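Local atomic coordinates of PA0821 (Pseudomonas aeruginosa, PDB entry 7DRG), a protein that probably acts as a type VI secretion immunity protein (antitoxin), protecting the bacterium against a putative VRR-NUC-domain nuclease effector encoded in the PAAR2 gene cluster. Residues V230-T234 against Y290-N294; N294-K298 against L331-D335; Y179-A183 against Y275-A279. One frame throughout, in Å; residues are numbered along the deposited sequence.

Contact 1 (V230-T234 against Y290-N294); sequences VSWLT and YVLLN
One face of the Tyr290 ring is laid against a peptide link: the carbonyl carbon of Ser231 sits over it, displaced toward the rim, 3.7 Å from CZ of Tyr290. The tyrosine CG is anti to its own carbonyl carbon (chi1 -63°), and the ring reaches from the helix to the backbone of Ser231 and Trp232. Its OH comes within 3.3 Å of Trp232 CB. Trp232 N is also close to this hydroxyl, but the angle is too poor for a hydrogen bond; the hydroxyl is instead hydrogen-bonded to the backbone N of Tyr277. No direct hydrogen bond joins the two segments.

Val230 packs against Tyr290 and, one helical turn on, against Leu293 and Asn294. Its CG2 faces Tyr290 O and the CB of Asn294, while its CB meets Leu293 CD2 at 3.9 Å, the valine and leucine side chains running past each other in opposite directions. Leu293 CD2 continues to Thr234, coming 3.4 Å from OG1. That oxygen accepts a nearly straight hydrogen bond from Ser231 N (3.2 Å, 164°), which ties the bend together from within. At the upstream end a water bridges the segments: it accepts from Val230 N (2.9 Å) and donates to Asn294 OD1 (2.8 Å). The other end of that amide is hydrogen-bonded to Asp332.

All the touching residues are buried. Trp232 and Leu233 together face Ala180 in a classic beta bulge, where strand 233-237 begins beside strand 177-180. Helix 288-297 packs, through Tyr290 and Leu293, on the residues leading into this strand. Leu293 also reaches Ile270 of strand 267-272, Leu233 touches helix 161-173, and Leu292 packs on helix 338-348.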
ATOM      1  N   VAL B 230     -15.676   5.827 -13.249  1.00 20.14           N
ATOM      2  CA  VAL B 230     -15.820   4.844 -14.310  1.00 19.00           C
ATOM      3  C   VAL B 230     -15.209   3.533 -13.826  1.00 20.63           C
ATOM      4  O   VAL B 230     -14.407   3.500 -12.889  1.00 19.44           O
ATOM      5  CB  VAL B 230     -15.163   5.324 -15.622  1.00 21.26           C
ATOM      6  CG1 VAL B 230     -15.585   6.751 -15.940  1.00 22.52           C
ATOM      7  CG2 VAL B 230     -13.637   5.224 -15.527  1.00 19.86           C
ATOM      8  N   SER B 231     -15.606   2.435 -14.454  1.00 18.22           N
ATOM      9  CA  SER B 231     -14.954   1.151 -14.220  1.00 18.47           C
ATOM     10  C   SER B 231     -15.152   0.317 -15.475  1.00 18.92           C
ATOM     11  O   SER B 231     -15.357   0.866 -16.561  1.00 19.62           O
ATOM     12  CB  SER B 231     -15.497   0.474 -12.950  1.00 20.05           C
ATOM     13  OG  SER B 231     -14.619  -0.573 -12.556  1.00 19.02           O
ATOM     14  N   TRP B 232     -15.077  -1.010 -15.338  1.00 16.98           N
ATOM     15  CA  TRP B 232     -15.284  -1.875 -16.500  1.00 17.68           C
ATOM     16  C   TRP B 232     -16.636  -1.603 -17.147  1.00 16.26           C
ATOM     17  O   TRP B 232     -16.742  -1.484 -18.374  1.00 18.10           O
ATOM     18  CB  TRP B 232     -15.166  -3.348 -16.096  1.00 18.55           C
ATOM     19  CG  TRP B 232     -15.326  -4.283 -17.262  1.00 17.77           C
ATOM     20  CD1 TRP B 232     -14.696  -4.199 -18.475  1.00 18.61           C
ATOM     21  CD2 TRP B 232     -16.169  -5.443 -17.329  1.00 16.86           C
ATOM     22  NE1 TRP B 232     -15.099  -5.230 -19.290  1.00 19.53           N
ATOM     23  CE2 TRP B 232     -16.000  -6.009 -18.614  1.00 17.79           C
ATOM     24  CE3 TRP B 232     -17.039  -6.060 -16.429  1.00 19.92           C
ATOM     25  CZ2 TRP B 232     -16.669  -7.167 -19.013  1.00 20.18           C
ATOM     26  CZ3 TRP B 232     -17.709  -7.206 -16.829  1.00 20.05           C
ATOM     27  CH2 TRP B 232     -17.529  -7.745 -18.105  1.00 19.99           C
ATOM     28  N   LEU B 233     -17.683  -1.496 -16.334  1.00 16.90           N
ATOM     29  CA  LEU B 233     -18.983  -1.051 -16.805  1.00 17.81           C
ATOM     30  C   LEU B 233     -19.294   0.279 -16.133  1.00 17.08           C
ATOM     31  O   LEU B 233     -19.018   0.456 -14.942  1.00 17.22           O
ATOM     32  CB  LEU B 233     -20.072  -2.076 -16.493  1.00 17.16           C
ATOM     33  CG  LEU B 233     -19.773  -3.530 -16.862  1.00 18.19           C
ATOM     34  CD1 LEU B 233     -20.982  -4.413 -16.574  1.00 16.72           C
ATOM     35  CD2 LEU B 233     -19.369  -3.646 -18.335  1.00 19.42           C
ATOM     36  N   THR B 234     -19.824   1.219 -16.906  1.00 17.28           N
ATOM     37  CA  THR B 234     -20.209   2.532 -16.411  1.00 16.74           C
ATOM     38  C   THR B 234     -21.613   2.832 -16.901  1.00 18.06           C
ATOM     39  O   THR B 234     -21.875   2.731 -18.099  1.00 20.23           O
ATOM     40  CB  THR B 234     -19.232   3.605 -16.894  1.00 18.34           C
ATOM     41  OG1 THR B 234     -17.897   3.200 -16.563  1.00 18.85           O
ATOM     42  CG2 THR B 234     -19.522   4.935 -16.203  1.00 22.21           C
ATOM     43  N   TYR B 290      -9.821   2.291 -19.021  1.00 22.39           N
ATOM     44  CA  TYR B 290     -10.420   3.167 -18.017  1.00 23.99           C
ATOM     45  C   TYR B 290      -9.893   4.590 -18.140  1.00 22.41           C
ATOM     46  O   TYR B 290     -10.631   5.550 -17.900  1.00 23.71           O
ATOM     47  CB  TYR B 290     -10.150   2.653 -16.605  1.00 19.57           C
ATOM     48  CG  TYR B 290     -10.725   1.299 -16.213  1.00 19.84           C
ATOM     49  CD1 TYR B 290     -11.194   0.387 -17.155  1.00 21.05           C
ATOM     50  CD2 TYR B 290     -10.791   0.940 -14.863  1.00 21.33           C
ATOM     51  CE1 TYR B 290     -11.699  -0.852 -16.766  1.00 17.20           C
ATOM     52  CE2 TYR B 290     -11.292  -0.283 -14.470  1.00 19.58           C
ATOM     53  CZ  TYR B 290     -11.746  -1.175 -15.420  1.00 19.81           C
ATOM     54  OH  TYR B 290     -12.252  -2.395 -15.013  1.00 19.79           O
ATOM     55  N   VAL B 291      -8.606   4.747 -18.475  1.00 23.47           N
ATOM     56  CA  VAL B 291      -8.044   6.086 -18.654  1.00 24.62           C
ATOM     57  C   VAL B 291      -8.792   6.832 -19.751  1.00 23.54           C
ATOM     58  O   VAL B 291      -9.139   8.013 -19.610  1.00 24.62           O
ATOM     59  CB  VAL B 291      -6.540   5.997 -18.968  1.00 23.17           C
ATOM     60  CG1 VAL B 291      -6.019   7.328 -19.536  1.00 26.07           C
ATOM     61  CG2 VAL B 291      -5.770   5.589 -17.740  1.00 26.78           C
ATOM     62  N   LEU B 292      -9.050   6.152 -20.867  1.00 23.79           N
ATOM     63  CA  LEU B 292      -9.724   6.807 -21.979  1.00 25.34           C
ATOM     64  C   LEU B 292     -11.170   7.152 -21.631  1.00 24.50           C
ATOM     65  O   LEU B 292     -11.651   8.243 -21.959  1.00 26.95           O
ATOM     66  CB  LEU B 292      -9.649   5.923 -23.223  1.00 23.91           C
ATOM     67  CG  LEU B 292      -8.246   5.755 -23.812  1.00 32.04           C
ATOM     68  CD1 LEU B 292      -8.273   4.722 -24.923  1.00 36.66           C
ATOM     69  CD2 LEU B 292      -7.694   7.089 -24.319  1.00 30.85           C
ATOM     70  N   LEU B 293     -11.879   6.248 -20.948  1.00 22.53           N
ATOM     71  CA  LEU B 293     -13.254   6.557 -20.581  1.00 21.33           C
ATOM     72  C   LEU B 293     -13.312   7.644 -19.515  1.00 24.46           C
ATOM     73  O   LEU B 293     -14.168   8.534 -19.578  1.00 23.88           O
ATOM     74  CB  LEU B 293     -13.967   5.297 -20.101  1.00 22.39           C
ATOM     75  CG  LEU B 293     -15.435   5.524 -19.733  1.00 24.88           C
ATOM     76  CD1 LEU B 293     -16.239   6.033 -20.927  1.00 23.54           C
ATOM     77  CD2 LEU B 293     -16.030   4.247 -19.218  1.00 25.55           C
ATOM     78  N   ASN B 294     -12.420   7.583 -18.520  1.00 24.01           N
ATOM     79  CA  ASN B 294     -12.395   8.618 -17.494  1.00 23.36           C
ATOM     80  C   ASN B 294     -12.126   9.986 -18.104  1.00 25.35           C
ATOM     81  O   ASN B 294     -12.697  10.991 -17.666  1.00 28.14           O
ATOM     82  CB  ASN B 294     -11.348   8.271 -16.432  1.00 22.59           C
ATOM     83  CG  ASN B 294     -11.164   9.367 -15.392  1.00 26.16           C
ATOM     84  OD1 ASN B 294     -11.897   9.434 -14.403  1.00 26.96           O
ATOM     85  ND2 ASN B 294     -10.160  10.217 -15.600  1.00 23.46           N
TER
HETATM   86  O   HOH W   1     -13.392   7.637 -12.827  1.00 22.63           O

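Contact 2 (N294-K298 against L331-D335); sequences NHALK and LDVED
Asn294 ND2 donates to Asp332 OD1 (2.7 Å, 162°), the one direct hydrogen bond between the helix end and the loop. The acceptor lies in the amide plane and is approached nearly along its C-O axis, although amide and carboxylate planes are 36° apart. Beside the bond, Asn294 CG packs on Leu331 CB at 3.7 Å. Farther along, the His295 ring presents its CE1 edge to Asp335 OD1 at 3.1 Å, the carboxylate standing almost perpendicular to the ring (85°). The histidine CG stands anti to the backbone N, which carries the ring out toward the loop.

Three waters form the next layer. Two of them flank the asparagine amide: one donates to OD1 and accepts from Leu331 N, the other accepts from ND2 and donates to Leu331 O. The third joins His295 ND1 to Lys298 NZ and Val333 N, accepting from the lysine and from the backbone. Lys298, extended beyond CG, reaches this water with its NZ, which stays 4.6 Å from Asp332 OD1 and 4.5 Å from Asp335 OD1, beyond salt-bridge range but probably close enough for weak attraction.

Arg301 probably helps to hold the Asn294-Asp332 pair, with a salt bridge to Asp332 OD1 and a weak hydrogen bond to Asn294 OD1. Val333 rests on Ile338 and Trp341. This is a largely polar contact, one direct amide-carboxylate bond supplemented by bridging waters, between a helix C-terminal region and an irregular connection, here the one between helices 321-328 and 338-348.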
ATOM      1  N   ASN B 294     -12.420   7.583 -18.520  1.00 24.01           N
ATOM      2  CA  ASN B 294     -12.395   8.618 -17.494  1.00 23.36           C
ATOM      3  C   ASN B 294     -12.126   9.986 -18.104  1.00 25.35           C
ATOM      4  O   ASN B 294     -12.697  10.991 -17.666  1.00 28.14           O
ATOM      5  CB  ASN B 294     -11.348   8.271 -16.432  1.00 22.59           C
ATOM      6  CG  ASN B 294     -11.164   9.367 -15.392  1.00 26.16           C
ATOM      7  OD1 ASN B 294     -11.897   9.434 -14.403  1.00 26.96           O
ATOM      8  ND2 ASN B 294     -10.160  10.217 -15.600  1.00 23.46           N
ATOM      9  N   HIS B 295     -11.260  10.043 -19.120  1.00 26.56           N
ATOM     10  CA  HIS B 295     -10.992  11.311 -19.793  1.00 26.26           C
ATOM     11  C   HIS B 295     -12.254  11.866 -20.446  1.00 29.03           C
ATOM     12  O   HIS B 295     -12.528  13.070 -20.362  1.00 32.56           O
ATOM     13  CB  HIS B 295      -9.881  11.119 -20.824  1.00 30.00           C
ATOM     14  CG  HIS B 295      -9.361  12.401 -21.396  1.00 34.46           C
ATOM     15  ND1 HIS B 295      -8.518  13.238 -20.700  1.00 38.65           N
ATOM     16  CD2 HIS B 295      -9.570  12.989 -22.598  1.00 37.44           C
ATOM     17  CE1 HIS B 295      -8.228  14.287 -21.448  1.00 38.19           C
ATOM     18  NE2 HIS B 295      -8.852  14.160 -22.606  1.00 40.02           N
ATOM     19  N   ALA B 296     -13.043  10.997 -21.082  1.00 27.47           N
ATOM     20  CA  ALA B 296     -14.263  11.443 -21.754  1.00 27.22           C
ATOM     21  C   ALA B 296     -15.338  11.898 -20.773  1.00 30.63           C
ATOM     22  O   ALA B 296     -16.162  12.754 -21.118  1.00 31.43           O
ATOM     23  CB  ALA B 296     -14.816  10.323 -22.638  1.00 28.84           C
ATOM     24  N   LEU B 297     -15.359  11.344 -19.561  1.00 27.19           N
ATOM     25  CA  LEU B 297     -16.447  11.586 -18.623  1.00 28.98           C
ATOM     26  C   LEU B 297     -16.070  12.450 -17.428  1.00 29.15           C
ATOM     27  O   LEU B 297     -16.944  12.752 -16.613  1.00 28.36           O
ATOM     28  CB  LEU B 297     -17.008  10.251 -18.117  1.00 26.79           C
ATOM     29  CG  LEU B 297     -17.631   9.341 -19.175  1.00 27.02           C
ATOM     30  CD1 LEU B 297     -18.237   8.103 -18.522  1.00 23.91           C
ATOM     31  CD2 LEU B 297     -18.682  10.093 -19.978  1.00 27.30           C
ATOM     32  N   LYS B 298     -14.810  12.865 -17.286  1.00 31.36           N
ATOM     33  CA  LYS B 298     -14.446  13.556 -16.053  1.00 30.54           C
ATOM     34  C   LYS B 298     -15.128  14.911 -15.913  1.00 29.96           C
ATOM     35  O   LYS B 298     -15.174  15.455 -14.803  1.00 33.36           O
ATOM     36  CB  LYS B 298     -12.931  13.705 -15.952  1.00 32.04           C
ATOM     37  CG  LYS B 298     -12.284  14.513 -17.050  1.00 33.86           C
ATOM     38  CD  LYS B 298     -10.773  14.423 -16.897  1.00 42.20           C
ATOM     39  CE  LYS B 298     -10.045  15.386 -17.811  1.00 39.37           C
ATOM     40  NZ  LYS B 298      -8.576  15.251 -17.627  1.00 40.58           N
ATOM     41  N   LEU B 331      -7.407   8.294 -12.217  1.00 21.54           N
ATOM     42  CA  LEU B 331      -7.234   7.914 -13.611  1.00 20.55           C
ATOM     43  C   LEU B 331      -6.927   9.093 -14.532  1.00 26.24           C
ATOM     44  O   LEU B 331      -6.701   8.882 -15.732  1.00 25.51           O
ATOM     45  CB  LEU B 331      -8.493   7.185 -14.101  1.00 20.56           C
ATOM     46  CG  LEU B 331      -8.869   5.885 -13.380  1.00 22.32           C
ATOM     47  CD1 LEU B 331     -10.294   5.441 -13.742  1.00 22.61           C
ATOM     48  CD2 LEU B 331      -7.883   4.797 -13.740  1.00 28.77           C
ATOM     49  N   ASP B 332      -6.916  10.320 -14.009  1.00 25.07           N
ATOM     50  CA  ASP B 332      -6.739  11.504 -14.845  1.00 26.08           C
ATOM     51  C   ASP B 332      -5.365  11.528 -15.505  1.00 28.96           C
ATOM     52  O   ASP B 332      -4.355  11.166 -14.894  1.00 30.00           O
ATOM     53  CB  ASP B 332      -6.915  12.775 -14.012  1.00 30.76           C
ATOM     54  CG  ASP B 332      -8.358  13.053 -13.649  1.00 36.42           C
ATOM     55  OD1 ASP B 332      -9.254  12.333 -14.137  1.00 35.21           O
ATOM     56  OD2 ASP B 332      -8.593  14.008 -12.878  1.00 33.66           O
ATOM     57  N   VAL B 333      -5.335  11.978 -16.762  1.00 28.65           N
ATOM     58  CA  VAL B 333      -4.109  12.180 -17.527  1.00 33.18           C
ATOM     59  C   VAL B 333      -4.203  13.529 -18.234  1.00 34.42           C
ATOM     60  O   VAL B 333      -5.265  14.148 -18.299  1.00 37.37           O
ATOM     61  CB  VAL B 333      -3.856  11.050 -18.550  1.00 30.00           C
ATOM     62  CG1 VAL B 333      -3.707   9.702 -17.855  1.00 32.14           C
ATOM     63  CG2 VAL B 333      -4.970  11.006 -19.577  1.00 29.38           C
ATOM     64  N   GLU B 334      -3.068  13.985 -18.766  1.00 40.71           N
ATOM     65  CA  GLU B 334      -3.049  15.219 -19.546  1.00 37.29           C
ATOM     66  C   GLU B 334      -3.610  14.978 -20.943  1.00 41.36           C
ATOM     67  O   GLU B 334      -3.426  13.904 -21.522  1.00 44.00           O
ATOM     68  CB  GLU B 334      -1.626  15.778 -19.658  1.00 45.34           C
ATOM     69  CG  GLU B 334      -0.959  16.102 -18.328  1.00 53.36           C
ATOM     70  CD  GLU B 334      -1.773  17.056 -17.477  1.00 68.43           C
ATOM     71  OE1 GLU B 334      -2.441  17.948 -18.044  1.00 69.49           O
ATOM     72  OE2 GLU B 334      -1.751  16.906 -16.235  1.00 76.44           O
ATOM     73  N   ASP B 335      -4.297  15.996 -21.478  1.00 39.64           N
ATOM     74  CA  ASP B 335      -4.868  15.912 -22.822  1.00 44.71           C
ATOM     75  C   ASP B 335      -3.835  15.471 -23.850  1.00 44.97           C
ATOM     76  O   ASP B 335      -4.143  14.693 -24.761  1.00 42.41           O
ATOM     77  CB  ASP B 335      -5.455  17.264 -23.238  1.00 51.62           C
ATOM     78  CG  ASP B 335      -6.671  17.654 -22.429  1.00 61.20           C
ATOM     79  OD1 ASP B 335      -6.876  17.075 -21.342  1.00 66.61           O
ATOM     80  OD2 ASP B 335      -7.426  18.539 -22.885  1.00 64.86           O
TER
HETATM   81  O   HOH W   2     -10.075   9.164 -12.025  1.00 24.96           O
HETATM   82  O   HOH W   3      -8.273   9.794 -17.791  1.00 25.08           O
HETATM   83  O   HOH W   4      -7.934  12.564 -17.972  1.00 33.07           O

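Contact 3 (Y179-A183 against Y275-A279); sequences YAGHA and YPYIA
His182 carries the contact, and its ring meets the 275-279 loop on a face and along an edge. The face takes a CH-pi interaction: Ile278 CG1 stands 3.3 Å from the centroid of the His182 ring and only 8° off its normal, practically over the centre. The isoleucine CD1 extends the cover toward NE2 and CD2 of the histidine. The two side chains cross at about a right angle, so the methylene bears down on the imidazole and does not lie alongside it.

Van der Waals packing continues at the CE1 end, where Pro276 CB touches His182 CE1 at 3.6 Å. Nearer the backbone, Gly181 CA approaches Pro276 CB at 4.4 Å. With CG anti to the carbonyl carbon (chi1 -69°), the histidine reaches into the bend formed by Pro276, Tyr277 and Ile278.

A close polar approach is made at the ring edge, where Pro276 O lies near the plane, 3.3 Å from His182 CE1. Hydrogen bonding between the segments passes through a single water. It accepts from His182 N (2.9 Å), donates to Tyr277 O (2.9 Å), and is hydrogen-bonded to ND1 of His182 (3.0 Å), lying in the ring plane. Backbone and ring of one residue are thereby tied to the same loop carbonyl, which probably helps to fix the rotation of the imidazole.

The CB of Tyr277 points away from 179-183, and its OH is hydrogen-bonded to Glu349. Ile278 also touches Leu38 of strand 34-46. The chain turns a corner at Gly181, between strands 177-180 and 182-186, and this buried packing joins that strand corner to the long loop connecting strand 267-272 with helix 288-297.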
ATOM      1  N   TYR B 179     -21.858   1.547 -11.830  1.00 15.38           N
ATOM      2  CA  TYR B 179     -20.564   1.070 -12.313  1.00 16.56           C
ATOM      3  C   TYR B 179     -20.401  -0.381 -11.891  1.00 15.73           C
ATOM      4  O   TYR B 179     -21.064  -0.855 -10.964  1.00 15.98           O
ATOM      5  CB  TYR B 179     -19.392   1.916 -11.778  1.00 15.95           C
ATOM      6  CG  TYR B 179     -19.561   2.302 -10.328  1.00 14.96           C
ATOM      7  CD1 TYR B 179     -19.204   1.428  -9.305  1.00 17.68           C
ATOM      8  CD2 TYR B 179     -20.106   3.535  -9.983  1.00 14.54           C
ATOM      9  CE1 TYR B 179     -19.393   1.779  -7.970  1.00 16.50           C
ATOM     10  CE2 TYR B 179     -20.297   3.893  -8.656  1.00 17.05           C
ATOM     11  CZ  TYR B 179     -19.937   3.018  -7.659  1.00 17.86           C
ATOM     12  OH  TYR B 179     -20.141   3.392  -6.355  1.00 18.23           O
ATOM     13  N   ALA B 180     -19.481  -1.070 -12.560  1.00 15.02           N
ATOM     14  CA  ALA B 180     -19.153  -2.440 -12.193  1.00 13.85           C
ATOM     15  C   ALA B 180     -17.698  -2.713 -12.531  1.00 16.39           C
ATOM     16  O   ALA B 180     -17.155  -2.156 -13.486  1.00 17.66           O
ATOM     17  CB  ALA B 180     -20.034  -3.461 -12.913  1.00 14.25           C
ATOM     18  N   GLY B 181     -17.082  -3.586 -11.744  1.00 15.67           N
ATOM     19  CA  GLY B 181     -15.688  -3.946 -11.957  1.00 14.23           C
ATOM     20  C   GLY B 181     -15.145  -4.590 -10.695  1.00 16.25           C
ATOM     21  O   GLY B 181     -15.902  -5.055  -9.850  1.00 17.16           O
ATOM     22  N   HIS B 182     -13.825  -4.595 -10.582  1.00 14.99           N
ATOM     23  CA  HIS B 182     -13.205  -5.133  -9.376  1.00 15.32           C
ATOM     24  C   HIS B 182     -13.552  -4.316  -8.136  1.00 15.82           C
ATOM     25  O   HIS B 182     -13.559  -3.079  -8.158  1.00 17.22           O
ATOM     26  CB  HIS B 182     -11.689  -5.177  -9.540  1.00 16.18           C
ATOM     27  CG  HIS B 182     -11.220  -6.187 -10.537  1.00 17.78           C
ATOM     28  ND1 HIS B 182     -10.985  -5.870 -11.856  1.00 19.82           N
ATOM     29  CD2 HIS B 182     -10.954  -7.509 -10.415  1.00 21.07           C
ATOM     30  CE1 HIS B 182     -10.579  -6.948 -12.501  1.00 23.59           C
ATOM     31  NE2 HIS B 182     -10.556  -7.958 -11.653  1.00 20.78           N
ATOM     32  N   ALA B 183     -13.829  -5.025  -7.047  1.00 15.99           N
ATOM     33  CA  ALA B 183     -14.050  -4.410  -5.744  1.00 14.11           C
ATOM     34  C   ALA B 183     -13.802  -5.456  -4.673  1.00 16.30           C
ATOM     35  O   ALA B 183     -13.835  -6.662  -4.935  1.00 17.61           O
ATOM     36  CB  ALA B 183     -15.466  -3.842  -5.597  1.00 16.19           C
ATOM     37  N   TYR B 275     -12.452  -7.227 -20.579  1.00 22.65           N
ATOM     38  CA  TYR B 275     -12.660  -7.783 -19.251  1.00 25.77           C
ATOM     39  C   TYR B 275     -12.371  -6.686 -18.241  1.00 23.72           C
ATOM     40  O   TYR B 275     -11.763  -5.669 -18.592  1.00 23.46           O
ATOM     41  CB  TYR B 275     -11.751  -9.003 -19.003  1.00 23.91           C
ATOM     42  CG  TYR B 275     -10.343  -8.870 -19.545  1.00 28.69           C
ATOM     43  CD1 TYR B 275      -9.440  -7.967 -19.000  1.00 28.14           C
ATOM     44  CD2 TYR B 275      -9.916  -9.672 -20.593  1.00 32.56           C
ATOM     45  CE1 TYR B 275      -8.150  -7.854 -19.499  1.00 32.31           C
ATOM     46  CE2 TYR B 275      -8.638  -9.571 -21.094  1.00 31.85           C
ATOM     47  CZ  TYR B 275      -7.759  -8.662 -20.546  1.00 34.46           C
ATOM     48  OH  TYR B 275      -6.486  -8.572 -21.058  1.00 40.26           O
ATOM     49  N   PRO B 276     -12.801  -6.843 -16.990  1.00 21.88           N
ATOM     50  CA  PRO B 276     -12.454  -5.832 -15.985  1.00 18.57           C
ATOM     51  C   PRO B 276     -10.959  -5.812 -15.710  1.00 22.23           C
ATOM     52  O   PRO B 276     -10.279  -6.840 -15.777  1.00 23.32           O
ATOM     53  CB  PRO B 276     -13.252  -6.263 -14.746  1.00 21.14           C
ATOM     54  CG  PRO B 276     -13.514  -7.721 -14.938  1.00 22.52           C
ATOM     55  CD  PRO B 276     -13.687  -7.883 -16.437  1.00 21.77           C
ATOM     56  N   TYR B 277     -10.451  -4.618 -15.388  1.00 21.32           N
ATOM     57  CA  TYR B 277      -9.021  -4.375 -15.199  1.00 22.56           C
ATOM     58  C   TYR B 277      -8.735  -3.979 -13.759  1.00 23.51           C
ATOM     59  O   TYR B 277      -9.334  -3.027 -13.243  1.00 26.10           O
ATOM     60  CB  TYR B 277      -8.513  -3.258 -16.118  1.00 22.46           C
ATOM     61  CG  TYR B 277      -8.298  -3.647 -17.562  1.00 23.26           C
ATOM     62  CD1 TYR B 277      -9.370  -3.798 -18.429  1.00 24.93           C
ATOM     63  CD2 TYR B 277      -7.013  -3.821 -18.070  1.00 30.04           C
ATOM     64  CE1 TYR B 277      -9.169  -4.144 -19.757  1.00 28.49           C
ATOM     65  CE2 TYR B 277      -6.805  -4.161 -19.393  1.00 29.32           C
ATOM     66  CZ  TYR B 277      -7.890  -4.325 -20.233  1.00 27.74           C
ATOM     67  OH  TYR B 277      -7.700  -4.665 -21.559  1.00 29.02           O
ATOM     68  N   ILE B 278      -7.806  -4.702 -13.128  1.00 26.66           N
ATOM     69  CA  ILE B 278      -7.296  -4.331 -11.810  1.00 29.42           C
ATOM     70  C   ILE B 278      -6.330  -3.160 -11.920  1.00 27.92           C
ATOM     71  O   ILE B 278      -6.399  -2.193 -11.150  1.00 26.52           O
ATOM     72  CB  ILE B 278      -6.614  -5.545 -11.149  1.00 38.55           C
ATOM     73  CG1 ILE B 278      -7.636  -6.618 -10.779  1.00 42.07           C
ATOM     74  CG2 ILE B 278      -5.806  -5.115  -9.931  1.00 40.00           C
ATOM     75  CD1 ILE B 278      -7.004  -7.936 -10.359  1.00 42.37           C
ATOM     76  N   ALA B 279      -5.415  -3.233 -12.880  1.00 27.91           N
ATOM     77  CA  ALA B 279      -4.355  -2.245 -13.038  1.00 32.59           C
ATOM     78  C   ALA B 279      -3.890  -2.286 -14.490  1.00 31.26           C
ATOM     79  O   ALA B 279      -4.535  -2.899 -15.348  1.00 34.71           O
ATOM     80  CB  ALA B 279      -3.206  -2.509 -12.055  1.00 30.94           C
TER
HETATM   81  O   HOH W   5     -12.079  -3.086 -12.377  1.00 17.99           O

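Contacts 1 and 3 are buried, whereas contact 2 lies farther out and is only partly buried. Contacts 1 and 2 share Asn294 and helix 288-297, one passing into the other along the chain; Val230 on Leu331 and Val291 on Val333 join them in apolar packing. Contacts 1 and 3 meet through neighbouring strands 177-180 and 233-237, where Leu233 O lies 2.9 Å from Ala180 N. Chemistry follows position: contact 1 is mainly apolar and aromatic, contact 3 centres on one imidazole, and contact 2 relies on an amide-carboxylate hydrogen bond and three waters, with charged groups nearby. Contacts 2 and 3 do not touch, their centres being about 17 Å apart.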